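Local coordinates for putative metal-dependent isothiocyanate hydrolase SaxA (Pectobacterium carotovorum, PDB 6BRM), which probably hydrolyses isothiocyanates at a pair of zinc ions held in a metallo-beta-lactamase fold, at residues 11-16 with 159-164; 24-29 with 79-84; 93-98 with 104-109; 150-153 with 157-160. One frame throughout, in Å; residues are numbered along the deposited sequence.

Interaction 1. Residues 11-16 with 159-164; sequences LVLQYA and IYIAGD. With ZN (zinc ion), chain L; ZN (zinc ion), chain M.
Tyr15 and Leu13 meet Ile159 and Ile161 in the seam between the two beta sheets of the metallo-beta-lactamase sandwich. Strand 10-15 belongs to one sheet and strand 159-163 to the other; the segment axes approach to 11.5 Å at 158° between their directions, a spacing bridged by side chains rather than by backbone bonds. Tyr15 shows how. Its CB sets off toward the opposite strand, and with CG anti to the backbone N (chi1 -165°) the ring slides past Ile159 instead of meeting it end on. CD2 lies 4.0 Å from Ile159 CG2, and the next atom outward, CE2, comes to 3.6 Å of the same methyl, which approaches the ring obliquely. At the tip, OH is hydrogen-bonded to the carbonyl oxygen of Lys157, so the hydroxyl has a polar partner although the ring is buried. Two residues along each strand, Leu13 CD2 reaches Ile161 CD1 at 4.1 Å, the two chains likewise running past each other in opposite directions. Beyond this apolar patch strand 159-163 runs to the metal site, which His67, His69, Asp71, His72, His128 and His221 complete. Asn186 ND2 holds the carboxylate of Asp164 through OD1, consistent with fixing its rotation, while Asp164 OD2 bridges the two zinc ions at 2.2 Å from each.

Interaction 2. Residues 24-29 with 79-84; sequences PMLAEK and QAVPKD
Leu26 reaches across to Ala80 and Val81, joining a loop of the metallo-beta-lactamase fold to the end of a helix. The loop follows strand 18-22; helix 75-80 comes shortly after the zinc-binding His-X-His-X-Asp-His motif, from His67 to His72, and Val81, just past the helix, is the first to leave helical backbone angles. The contact itself is apolar and rests on a single methyl. A chi2 of 51° places CD1 to one side and leaves CD2 almost anti to CA, which makes CD2 the branch that projects farthest toward the helix end. Ala77 and Leu57 also touch this leucine, extending the apolar patch beyond the two segments. With 111 Å² buried in all and a closest CA pair, Leu26 and Ala80, 7.6 Å apart, the contact is small. Polar bonds from outside the segments anchor the loop backbone that carries Leu26: both carboxylate oxygens of Asp74 accept, OD1 from Leu26 N and OD2 from Ala27 N, and Arg7 donates to the carbonyl oxygens of Met25 and Ala27. Leu26 CD2 then stands 4.0 Å from Ala80 CB and 4.3 Å from Val81 CG2.

Interaction 3. Residues 93-98 with 104-109; sequences KDAALI and FNIRVL
Ile106 packs on Ala95 and Ile98 with two different branches, and its torsions decide which branch goes where. With chi1 at -62°, CG1 lies anti to the carbonyl carbon and CG2 anti to the backbone N, so the side chain forks toward two successive inward positions of the helix. The CG2 branch takes the alanine, lying 3.9 Å from Ala95 CB. The other branch, extended by a chi2 of 151°, carries CD1 to 3.7 Å from Ile98 CG2, and its CG1 is at 3.9 Å from that same methyl. Ile98 meets it crosswise. Its CB points toward the strand, but with CG2 anti to the backbone N it offers only this short branch to Ile106, while the longer one leads away from the strand; the residue as a whole also touches Leu65, Thr68 and Trp73. Val108 adds a methyl from the side: its CG2, beside the backbone N, stands 4.0 Å from Ala95 CB. The small alanine is therefore shared by CG2 of Ile106 and CG2 of Val108, consistent with the close approach, 8.6 Å, of the axes of helix 93-98 and strand 106-108, which run nearly antiparallel at 171°. The side-chain contacts across the segments are all between apolar carbons. Together they close a beta-alpha-beta unit: helix 92-100 lies against strand 106-108, which is an outermost strand of its sheet within the chain and is hydrogen-bonded through its backbone to the parallel strand 87-89.

Interaction 4. Residues 150-153 with 157-160; sequences VFTH and KTIY
Phe151 and Ile159 form an antiparallel hydrogen-bonded pair in the hairpin of strands 148-152 and 159-163, with CA atoms 5.4 Å apart, and Val150 with Tyr160 is the adjoining non-hydrogen-bonded pair at 4.3 Å. The two bonds of the first pair are unequal. Phe151 N donates to Ile159 O at 2.8 Å with 161° at the hydrogen, whereas the return bond from Ile159 N to Phe151 O is weak, at 3.3 Å. On one face of the sheet, Phe151 and Ile159 lie side by side and point the same way, and Ile159 CG2 sits 3.6 Å from Phe151 CB. The Val150 and Tyr160 side chains occupy the other face. There Val150 CG2 approaches the Tyr160 ring obliquely, 3.5 Å from CD1. Val150 CG1 turns instead to Thr158 CG2, 3.8 Å away, so its two methyls serve different partners on the facing strand. Each face thus gains apolar packing, while the two central backbone bonds fix the register; the weaker one lies nearer the turn, which is consistent with a somewhat looser pairing toward Thr158.

How the interactions relate
Interactions 1 and 4 share strand 159-163: interaction 4 ties it to its sheet neighbour by backbone bonds, interaction 1 presses its buried side chains on the opposite sheet. A probable hydrogen bond, Tyr15 OH to Phe151 O at 2.9 Å, joins them. Contacts 1 and 2 are buried, 3 and 4 partly buried; only the centre of interaction 1 lies deep, about 8 Å from the chain centre, against about 15, 16 and 18 Å for 4, 2 and 3. Interactions 2 and 3 are apolar between their segments; 2 joins a loop to a helix end, 3 a helix to an outer strand. Asp84 O to Asn105 ND2, 2.7 Å, probably hydrogen-bonds them. Only interaction 1 contains a zinc ligand.

Interaction 1. Residues 11-16 with 159-164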
loop_
_atom_site.group_PDB
_atom_site.type_symbol
_atom_site.label_atom_id
_atom_site.label_comp_id
_atom_site.label_asym_id
_atom_site.label_seq_id
_atom_site.Cartn_x
_atom_site.Cartn_y
_atom_site.Cartn_z
ATOM N N LEU B 11 5.646 22.400 9.218
ATOM C CA LEU B 11 7.016 22.783 8.887
ATOM C C LEU B 11 7.048 23.643 7.632
ATOM O O LEU B 11 6.163 23.528 6.777
ATOM C CB LEU B 11 7.901 21.541 8.718
ATOM C CG LEU B 11 7.361 20.323 7.953
ATOM C CD1 LEU B 11 7.679 20.411 6.469
ATOM C CD2 LEU B 11 7.931 19.036 8.533
ATOM N N VAL B 12 8.051 24.519 7.544
ATOM C CA VAL B 12 8.304 25.295 6.326
ATOM C C VAL B 12 9.599 24.811 5.685
ATOM O O VAL B 12 10.580 24.529 6.379
ATOM C CB VAL B 12 8.305 26.834 6.546
ATOM C CG1 VAL B 12 6.941 27.288 7.041
ATOM C CG2 VAL B 12 9.387 27.295 7.513
ATOM N N LEU B 13 9.573 24.713 4.356
ATOM C CA LEU B 13 10.628 24.079 3.570
ATOM C C LEU B 13 11.014 24.989 2.416
ATOM O O LEU B 13 10.244 25.137 1.461
ATOM C CB LEU B 13 10.122 22.733 3.037
ATOM C CG LEU B 13 10.953 21.967 2.002
ATOM C CD1 LEU B 13 12.410 21.834 2.428
ATOM C CD2 LEU B 13 10.338 20.596 1.755
ATOM N N GLN B 14 12.191 25.612 2.513
ATOM C CA GLN B 14 12.742 26.401 1.411
ATOM C C GLN B 14 13.542 25.472 0.492
ATOM O O GLN B 14 14.634 25.028 0.849
ATOM C CB GLN B 14 13.600 27.558 1.929
ATOM C CG GLN B 14 14.022 28.535 0.830
ATOM C CD GLN B 14 14.182 29.977 1.294
ATOM O OE1 GLN B 14 13.483 30.446 2.197
ATOM N NE2 GLN B 14 15.093 30.698 0.651
ATOM N N TYR B 15 12.976 25.174 -0.681
ATOM C CA TYR B 15 13.517 24.166 -1.603
ATOM C C TYR B 15 13.521 24.700 -3.039
ATOM O O TYR B 15 12.465 25.051 -3.578
ATOM C CB TYR B 15 12.672 22.887 -1.514
ATOM C CG TYR B 15 13.304 21.656 -2.139
ATOM C CD1 TYR B 15 13.308 21.470 -3.522
ATOM C CD2 TYR B 15 13.878 20.662 -1.346
ATOM C CE1 TYR B 15 13.878 20.344 -4.095
ATOM C CE2 TYR B 15 14.451 19.532 -1.915
ATOM C CZ TYR B 15 14.445 19.378 -3.292
ATOM O OH TYR B 15 15.009 18.268 -3.870
ATOM N N ALA B 16 14.712 24.760 -3.641
ATOM C CA ALA B 16 14.903 25.182 -5.037
ATOM C C ALA B 16 14.390 26.601 -5.320
ATOM O O ALA B 16 13.744 26.858 -6.343
ATOM C CB ALA B 16 14.275 24.168 -5.992
ATOM N N ILE B 159 14.595 15.031 -0.609
ATOM C CA ILE B 159 13.951 14.931 0.717
ATOM C C ILE B 159 12.613 14.206 0.593
ATOM O O ILE B 159 11.866 14.441 -0.354
ATOM C CB ILE B 159 13.774 16.306 1.431
ATOM C CG1 ILE B 159 13.020 16.125 2.760
ATOM C CG2 ILE B 159 13.031 17.305 0.560
ATOM C CD1 ILE B 159 13.112 17.282 3.735
ATOM N N TYR B 160 12.329 13.338 1.567
ATOM C CA TYR B 160 11.085 12.566 1.633
ATOM C C TYR B 160 10.364 12.833 2.953
ATOM O O TYR B 160 10.843 12.429 4.006
ATOM C CB TYR B 160 11.405 11.068 1.486
ATOM C CG TYR B 160 10.235 10.097 1.604
ATOM C CD1 TYR B 160 8.943 10.442 1.198
ATOM C CD2 TYR B 160 10.440 8.807 2.086
ATOM C CE1 TYR B 160 7.889 9.540 1.295
ATOM C CE2 TYR B 160 9.394 7.899 2.181
ATOM C CZ TYR B 160 8.122 8.270 1.785
ATOM O OH TYR B 160 7.085 7.373 1.885
ATOM N N ILE B 161 9.231 13.532 2.891
ATOM C CA ILE B 161 8.327 13.657 4.034
ATOM C C ILE B 161 7.344 12.489 3.971
ATOM O O ILE B 161 6.434 12.492 3.142
ATOM C CB ILE B 161 7.575 15.011 4.042
ATOM C CG1 ILE B 161 8.564 16.172 4.271
ATOM C CG2 ILE B 161 6.474 15.025 5.106
ATOM C CD1 ILE B 161 8.897 16.969 3.031
ATOM N N ALA B 162 7.534 11.505 4.850
ATOM C CA ALA B 162 6.741 10.272 4.841
ATOM C C ALA B 162 5.288 10.487 5.269
ATOM O O ALA B 162 4.379 9.843 4.728
ATOM C CB ALA B 162 7.393 9.219 5.720
ATOM N N GLY B 163 5.077 11.380 6.240
ATOM C CA GLY B 163 3.735 11.737 6.696
ATOM C C GLY B 163 3.129 10.696 7.614
ATOM O O GLY B 163 3.843 9.855 8.178
ATOM N N ASP B 164 1.807 10.760 7.763
ATOM C CA ASP B 164 1.072 9.883 8.675
ATOM C C ASP B 164 0.867 8.495 8.072
ATOM O O ASP B 164 -0.190 8.190 7.517
ATOM C CB ASP B 164 -0.280 10.500 9.067
ATOM C CG ASP B 164 -0.159 11.581 10.139
ATOM O OD1 ASP B 164 0.959 12.102 10.345
ATOM O OD2 ASP B 164 -1.193 11.893 10.785
HETATM ZN ZN ZN L . -3.396 11.896 10.512
HETATM ZN ZN ZN M . -1.248 13.290 12.490
HETATM O O HOH W 1 -3.441 13.109 12.332
HETATM O O HOH W 2 -1.518 11.662 13.946
#

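Interaction 2. Residues 24-29 with 79-84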
loop_
_atom_site.group_PDB
_atom_site.type_symbol
_atom_site.label_atom_id
_atom_site.label_comp_id
_atom_site.label_asym_id
_atom_site.label_seq_id
_atom_site.Cartn_x
_atom_site.Cartn_y
_atom_site.Cartn_z
ATOM N N PRO B 24 -0.329 23.028 7.931
ATOM C CA PRO B 24 -0.389 24.108 8.923
ATOM C C PRO B 24 -1.381 23.867 10.076
ATOM O O PRO B 24 -2.594 23.818 9.853
ATOM C CB PRO B 24 -0.792 25.344 8.092
ATOM C CG PRO B 24 -1.023 24.875 6.690
ATOM C CD PRO B 24 -1.051 23.380 6.695
ATOM N N MET B 25 -0.847 23.699 11.289
ATOM C CA MET B 25 -1.630 23.724 12.528
ATOM C C MET B 25 -1.298 25.038 13.239
ATOM O O MET B 25 -0.194 25.197 13.766
ATOM C CB MET B 25 -1.283 22.524 13.414
ATOM C CG MET B 25 -2.298 22.252 14.514
ATOM S SD MET B 25 -1.618 21.593 16.052
ATOM C CE MET B 25 -0.794 20.099 15.511
ATOM N N LEU B 26 -2.249 25.975 13.238
ATOM C CA LEU B 26 -2.012 27.362 13.672
ATOM C C LEU B 26 -2.814 27.822 14.912
ATOM O O LEU B 26 -2.838 29.018 15.219
ATOM C CB LEU B 26 -2.270 28.310 12.480
ATOM C CG LEU B 26 -1.067 28.687 11.609
ATOM C CD1 LEU B 26 -0.275 27.471 11.148
ATOM C CD2 LEU B 26 -1.542 29.503 10.418
ATOM N N ALA B 27 -3.449 26.893 15.631
ATOM C CA ALA B 27 -4.173 27.239 16.869
ATOM C C ALA B 27 -3.198 27.569 18.001
ATOM O O ALA B 27 -2.095 27.020 18.055
ATOM C CB ALA B 27 -5.102 26.107 17.291
ATOM N N GLU B 28 -3.618 28.460 18.901
ATOM C CA GLU B 28 -2.801 28.851 20.061
ATOM C C GLU B 28 -2.687 27.710 21.083
ATOM O O GLU B 28 -3.356 26.677 20.951
ATOM C CB GLU B 28 -3.372 30.112 20.728
ATOM C CG GLU B 28 -3.281 31.360 19.864
ATOM C CD GLU B 28 -3.516 32.642 20.645
ATOM O OE1 GLU B 28 -2.850 33.651 20.331
ATOM O OE2 GLU B 28 -4.362 32.646 21.566
ATOM N N LYS B 29 -1.831 27.899 22.091
ATOM C CA LYS B 29 -1.587 26.871 23.110
ATOM C C LYS B 29 -2.892 26.488 23.806
ATOM O O LYS B 29 -3.571 27.348 24.371
ATOM C CB LYS B 29 -0.560 27.342 24.148
ATOM C CG LYS B 29 0.121 26.201 24.896
ATOM C CD LYS B 29 0.512 26.577 26.319
ATOM C CE LYS B 29 1.049 25.376 27.079
ATOM N NZ LYS B 29 1.243 25.664 28.525
ATOM N N GLN B 79 -8.930 29.712 9.096
ATOM C CA GLN B 79 -9.212 31.143 9.201
ATOM C C GLN B 79 -7.989 31.978 8.821
ATOM O O GLN B 79 -8.086 32.881 7.986
ATOM C CB GLN B 79 -9.651 31.501 10.626
ATOM C CG GLN B 79 -10.921 30.802 11.098
ATOM C CD GLN B 79 -11.211 31.038 12.570
ATOM O OE1 GLN B 79 -11.369 30.092 13.344
ATOM N NE2 GLN B 79 -11.279 32.307 12.965
ATOM N N ALA B 80 -6.844 31.663 9.429
ATOM C CA ALA B 80 -5.631 32.502 9.338
ATOM C C ALA B 80 -4.940 32.519 7.967
ATOM O O ALA B 80 -4.398 33.552 7.566
ATOM C CB ALA B 80 -4.633 32.093 10.413
ATOM N N VAL B 81 -4.947 31.384 7.265
ATOM C CA VAL B 81 -4.373 31.297 5.914
ATOM C C VAL B 81 -5.348 31.966 4.933
ATOM O O VAL B 81 -6.540 31.640 4.943
ATOM C CB VAL B 81 -4.103 29.827 5.500
ATOM C CG1 VAL B 81 -3.588 29.730 4.067
ATOM C CG2 VAL B 81 -3.092 29.184 6.442
ATOM N N PRO B 82 -4.852 32.897 4.086
ATOM C CA PRO B 82 -5.756 33.623 3.193
ATOM C C PRO B 82 -6.288 32.732 2.077
ATOM O O PRO B 82 -5.588 31.826 1.627
ATOM C CB PRO B 82 -4.877 34.740 2.632
ATOM C CG PRO B 82 -3.507 34.178 2.661
ATOM C CD PRO B 82 -3.445 33.282 3.860
ATOM N N LYS B 83 -7.513 33.009 1.636
ATOM C CA LYS B 83 -8.233 32.120 0.713
ATOM C C LYS B 83 -7.657 32.086 -0.709
ATOM O O LYS B 83 -7.848 31.102 -1.431
ATOM C CB LYS B 83 -9.725 32.479 0.670
ATOM C CG LYS B 83 -10.453 32.414 2.010
ATOM C CD LYS B 83 -10.293 31.074 2.712
ATOM C CE LYS B 83 -11.197 30.964 3.931
ATOM N NZ LYS B 83 -10.769 31.867 5.039
ATOM N N ASP B 84 -6.947 33.152 -1.083
ATOM C CA ASP B 84 -6.265 33.257 -2.386
ATOM C C ASP B 84 -4.871 32.590 -2.438
ATOM O O ASP B 84 -4.185 32.666 -3.467
ATOM C CB ASP B 84 -6.183 34.732 -2.846
ATOM C CG ASP B 84 -5.701 35.682 -1.749
ATOM O OD1 ASP B 84 -4.717 35.359 -1.049
ATOM O OD2 ASP B 84 -6.329 36.750 -1.577
#

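Interaction 3. Residues 93-98 with 104-109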
loop_
_atom_site.group_PDB
_atom_site.type_symbol
_atom_site.label_atom_id
_atom_site.label_comp_id
_atom_site.label_asym_id
_atom_site.label_seq_id
_atom_site.Cartn_x
_atom_site.Cartn_y
_atom_site.Cartn_z
ATOM N N LYS B 93 -11.362 14.632 -2.942
ATOM C CA LYS B 93 -12.258 14.857 -1.790
ATOM C C LYS B 93 -11.721 15.919 -0.818
ATOM O O LYS B 93 -12.488 16.757 -0.339
ATOM C CB LYS B 93 -12.625 13.557 -1.054
ATOM C CG LYS B 93 -11.475 12.772 -0.434
ATOM C CD LYS B 93 -11.817 12.211 0.942
ATOM C CE LYS B 93 -12.975 11.225 0.897
ATOM N NZ LYS B 93 -13.083 10.455 2.168
ATOM N N ASP B 94 -10.413 15.905 -0.567
ATOM C CA ASP B 94 -9.772 16.918 0.279
ATOM C C ASP B 94 -9.777 18.292 -0.399
ATOM O O ASP B 94 -9.914 19.310 0.277
ATOM C CB ASP B 94 -8.332 16.513 0.643
ATOM C CG ASP B 94 -8.268 15.327 1.606
ATOM O OD1 ASP B 94 -9.254 15.057 2.328
ATOM O OD2 ASP B 94 -7.207 14.669 1.654
ATOM N N ALA B 95 -9.632 18.315 -1.726
ATOM C CA ALA B 95 -9.756 19.556 -2.494
ATOM C C ALA B 95 -11.153 20.151 -2.357
ATOM O O ALA B 95 -11.293 21.347 -2.093
ATOM C CB ALA B 95 -9.431 19.317 -3.959
ATOM N N ALA B 96 -12.175 19.309 -2.528
ATOM C CA ALA B 96 -13.579 19.718 -2.384
ATOM C C ALA B 96 -13.884 20.277 -0.996
ATOM O O ALA B 96 -14.562 21.296 -0.875
ATOM C CB ALA B 96 -14.507 18.550 -2.687
ATOM N N LEU B 97 -13.386 19.599 0.040
ATOM C CA LEU B 97 -13.527 20.052 1.428
ATOM C C LEU B 97 -12.900 21.429 1.612
ATOM O O LEU B 97 -13.580 22.371 2.020
ATOM C CB LEU B 97 -12.889 19.044 2.396
ATOM C CG LEU B 97 -12.800 19.393 3.895
ATOM C CD1 LEU B 97 -14.116 19.920 4.454
ATOM C CD2 LEU B 97 -12.331 18.182 4.693
ATOM N N ILE B 98 -11.613 21.535 1.281
ATOM C CA ILE B 98 -10.873 22.808 1.359
ATOM C C ILE B 98 -11.551 23.918 0.535
ATOM O O ILE B 98 -11.623 25.062 0.989
ATOM C CB ILE B 98 -9.364 22.619 0.988
ATOM C CG1 ILE B 98 -8.538 22.278 2.236
ATOM C CG2 ILE B 98 -8.741 23.871 0.378
ATOM C CD1 ILE B 98 -8.959 21.033 2.989
ATOM N N PHE B 104 -10.254 29.100 -2.919
ATOM C CA PHE B 104 -10.530 28.959 -4.367
ATOM C C PHE B 104 -9.325 28.723 -5.308
ATOM O O PHE B 104 -9.538 28.408 -6.483
ATOM C CB PHE B 104 -11.403 30.127 -4.873
ATOM C CG PHE B 104 -10.952 31.489 -4.412
ATOM C CD1 PHE B 104 -9.829 32.093 -4.969
ATOM C CD2 PHE B 104 -11.670 32.187 -3.439
ATOM C CE1 PHE B 104 -9.416 33.353 -4.556
ATOM C CE2 PHE B 104 -11.262 33.448 -3.022
ATOM C CZ PHE B 104 -10.132 34.032 -3.582
ATOM N N ASN B 105 -8.087 28.852 -4.814
ATOM C CA ASN B 105 -6.878 28.566 -5.609
ATOM C C ASN B 105 -6.267 27.238 -5.148
ATOM O O ASN B 105 -5.286 27.210 -4.405
ATOM C CB ASN B 105 -5.864 29.714 -5.485
ATOM C CG ASN B 105 -6.371 31.025 -6.082
ATOM O OD1 ASN B 105 -7.166 31.042 -7.030
ATOM N ND2 ASN B 105 -5.886 32.138 -5.540
ATOM N N ILE B 106 -6.866 26.139 -5.608
ATOM C CA ILE B 106 -6.568 24.785 -5.130
ATOM C C ILE B 106 -6.076 23.908 -6.284
ATOM O O ILE B 106 -6.544 24.038 -7.413
ATOM C CB ILE B 106 -7.833 24.153 -4.502
ATOM C CG1 ILE B 106 -8.296 24.972 -3.292
ATOM C CG2 ILE B 106 -7.596 22.707 -4.069
ATOM C CD1 ILE B 106 -9.780 24.893 -3.049
ATOM N N ARG B 107 -5.130 23.022 -5.985
ATOM C CA ARG B 107 -4.611 22.044 -6.944
ATOM C C ARG B 107 -4.487 20.681 -6.272
ATOM O O ARG B 107 -4.207 20.594 -5.076
ATOM C CB ARG B 107 -3.238 22.472 -7.469
ATOM C CG ARG B 107 -3.265 23.580 -8.508
ATOM C CD ARG B 107 -1.886 23.748 -9.129
ATOM N NE ARG B 107 -1.798 24.901 -10.027
ATOM C CZ ARG B 107 -0.707 25.251 -10.714
ATOM N NH1 ARG B 107 -0.739 26.322 -11.505
ATOM N NH2 ARG B 107 0.418 24.540 -10.622
ATOM N N VAL B 108 -4.691 19.624 -7.056
ATOM C CA VAL B 108 -4.578 18.248 -6.583
ATOM C C VAL B 108 -3.239 17.699 -7.052
ATOM O O VAL B 108 -2.914 17.789 -8.234
ATOM C CB VAL B 108 -5.709 17.357 -7.144
ATOM C CG1 VAL B 108 -5.601 15.933 -6.600
ATOM C CG2 VAL B 108 -7.072 17.961 -6.826
ATOM N N LEU B 109 -2.464 17.142 -6.121
ATOM C CA LEU B 109 -1.198 16.498 -6.457
ATOM C C LEU B 109 -1.469 15.208 -7.213
ATOM O O LEU B 109 -2.188 14.337 -6.726
ATOM C CB LEU B 109 -0.354 16.192 -5.203
ATOM C CG LEU B 109 0.841 17.091 -4.859
ATOM C CD1 LEU B 109 0.541 18.558 -5.103
ATOM C CD2 LEU B 109 1.280 16.865 -3.417
#

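Interaction 4. Residues 150-153 with 157-160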
loop_
_atom_site.group_PDB
_atom_site.type_symbol
_atom_site.label_atom_id
_atom_site.label_comp_id
_atom_site.label_asym_id
_atom_site.label_seq_id
_atom_site.Cartn_x
_atom_site.Cartn_y
_atom_site.Cartn_z
ATOM N N VAL B 150 7.815 13.439 -1.794
ATOM C CA VAL B 150 9.231 13.488 -2.155
ATOM C C VAL B 150 9.461 14.776 -2.935
ATOM O O VAL B 150 8.597 15.188 -3.705
ATOM C CB VAL B 150 9.651 12.262 -2.997
ATOM C CG1 VAL B 150 11.120 12.346 -3.399
ATOM C CG2 VAL B 150 9.380 10.970 -2.228
ATOM N N PHE B 151 10.607 15.416 -2.715
ATOM C CA PHE B 151 11.006 16.610 -3.465
ATOM C C PHE B 151 12.318 16.324 -4.187
ATOM O O PHE B 151 13.295 15.931 -3.556
ATOM C CB PHE B 151 11.178 17.804 -2.529
ATOM C CG PHE B 151 9.887 18.340 -1.984
ATOM C CD1 PHE B 151 9.333 17.814 -0.830
ATOM C CD2 PHE B 151 9.232 19.386 -2.622
ATOM C CE1 PHE B 151 8.140 18.313 -0.322
ATOM C CE2 PHE B 151 8.039 19.890 -2.127
ATOM C CZ PHE B 151 7.492 19.352 -0.973
ATOM N N THR B 152 12.332 16.546 -5.501
ATOM C CA THR B 152 13.457 16.195 -6.372
ATOM C C THR B 152 13.857 17.427 -7.181
ATOM O O THR B 152 12.994 18.135 -7.701
ATOM C CB THR B 152 13.072 14.983 -7.268
ATOM O OG1 THR B 152 13.464 13.771 -6.611
ATOM C CG2 THR B 152 13.715 15.013 -8.650
ATOM N N HIS B 153 15.167 17.672 -7.262
ATOM C CA HIS B 153 15.751 18.780 -8.038
ATOM C C HIS B 153 17.275 18.633 -8.038
ATOM O O HIS B 153 17.850 18.219 -7.033
ATOM C CB HIS B 153 15.380 20.139 -7.422
ATOM C CG HIS B 153 15.555 21.306 -8.349
ATOM N ND1 HIS B 153 16.789 21.799 -8.707
ATOM C CD2 HIS B 153 14.646 22.090 -8.972
ATOM C CE1 HIS B 153 16.636 22.824 -9.524
ATOM N NE2 HIS B 153 15.344 23.020 -9.703
ATOM N N LYS B 157 19.580 18.319 -2.518
ATOM C CA LYS B 157 19.408 16.922 -2.110
ATOM C C LYS B 157 17.934 16.529 -2.135
ATOM O O LYS B 157 17.046 17.389 -2.082
ATOM C CB LYS B 157 19.983 16.682 -0.711
ATOM C CG LYS B 157 21.489 16.870 -0.619
ATOM C CD LYS B 157 22.014 16.466 0.747
ATOM C CE LYS B 157 23.518 16.252 0.731
ATOM N NZ LYS B 157 23.999 15.717 2.037
ATOM N N THR B 158 17.690 15.224 -2.215
ATOM C CA THR B 158 16.338 14.674 -2.277
ATOM C C THR B 158 15.795 14.507 -0.861
ATOM O O THR B 158 16.456 13.898 -0.016
ATOM C CB THR B 158 16.335 13.307 -2.996
ATOM O OG1 THR B 158 16.978 13.434 -4.273
ATOM C CG2 THR B 158 14.912 12.795 -3.199
ATOM N N ILE B 159 14.595 15.031 -0.609
ATOM C CA ILE B 159 13.951 14.931 0.717
ATOM C C ILE B 159 12.613 14.206 0.593
ATOM O O ILE B 159 11.866 14.441 -0.354
ATOM C CB ILE B 159 13.774 16.306 1.431
ATOM C CG1 ILE B 159 13.020 16.125 2.760
ATOM C CG2 ILE B 159 13.031 17.305 0.560
ATOM C CD1 ILE B 159 13.112 17.282 3.735
ATOM N N TYR B 160 12.329 13.338 1.567
ATOM C CA TYR B 160 11.085 12.566 1.633
ATOM C C TYR B 160 10.364 12.833 2.953
ATOM O O TYR B 160 10.843 12.429 4.006
ATOM C CB TYR B 160 11.405 11.068 1.486
ATOM C CG TYR B 160 10.235 10.097 1.604
ATOM C CD1 TYR B 160 8.943 10.442 1.198
ATOM C CD2 TYR B 160 10.440 8.807 2.086
ATOM C CE1 TYR B 160 7.889 9.540 1.295
ATOM C CE2 TYR B 160 9.394 7.899 2.181
ATOM C CZ TYR B 160 8.122 8.270 1.785
ATOM O OH TYR B 160 7.085 7.373 1.885
#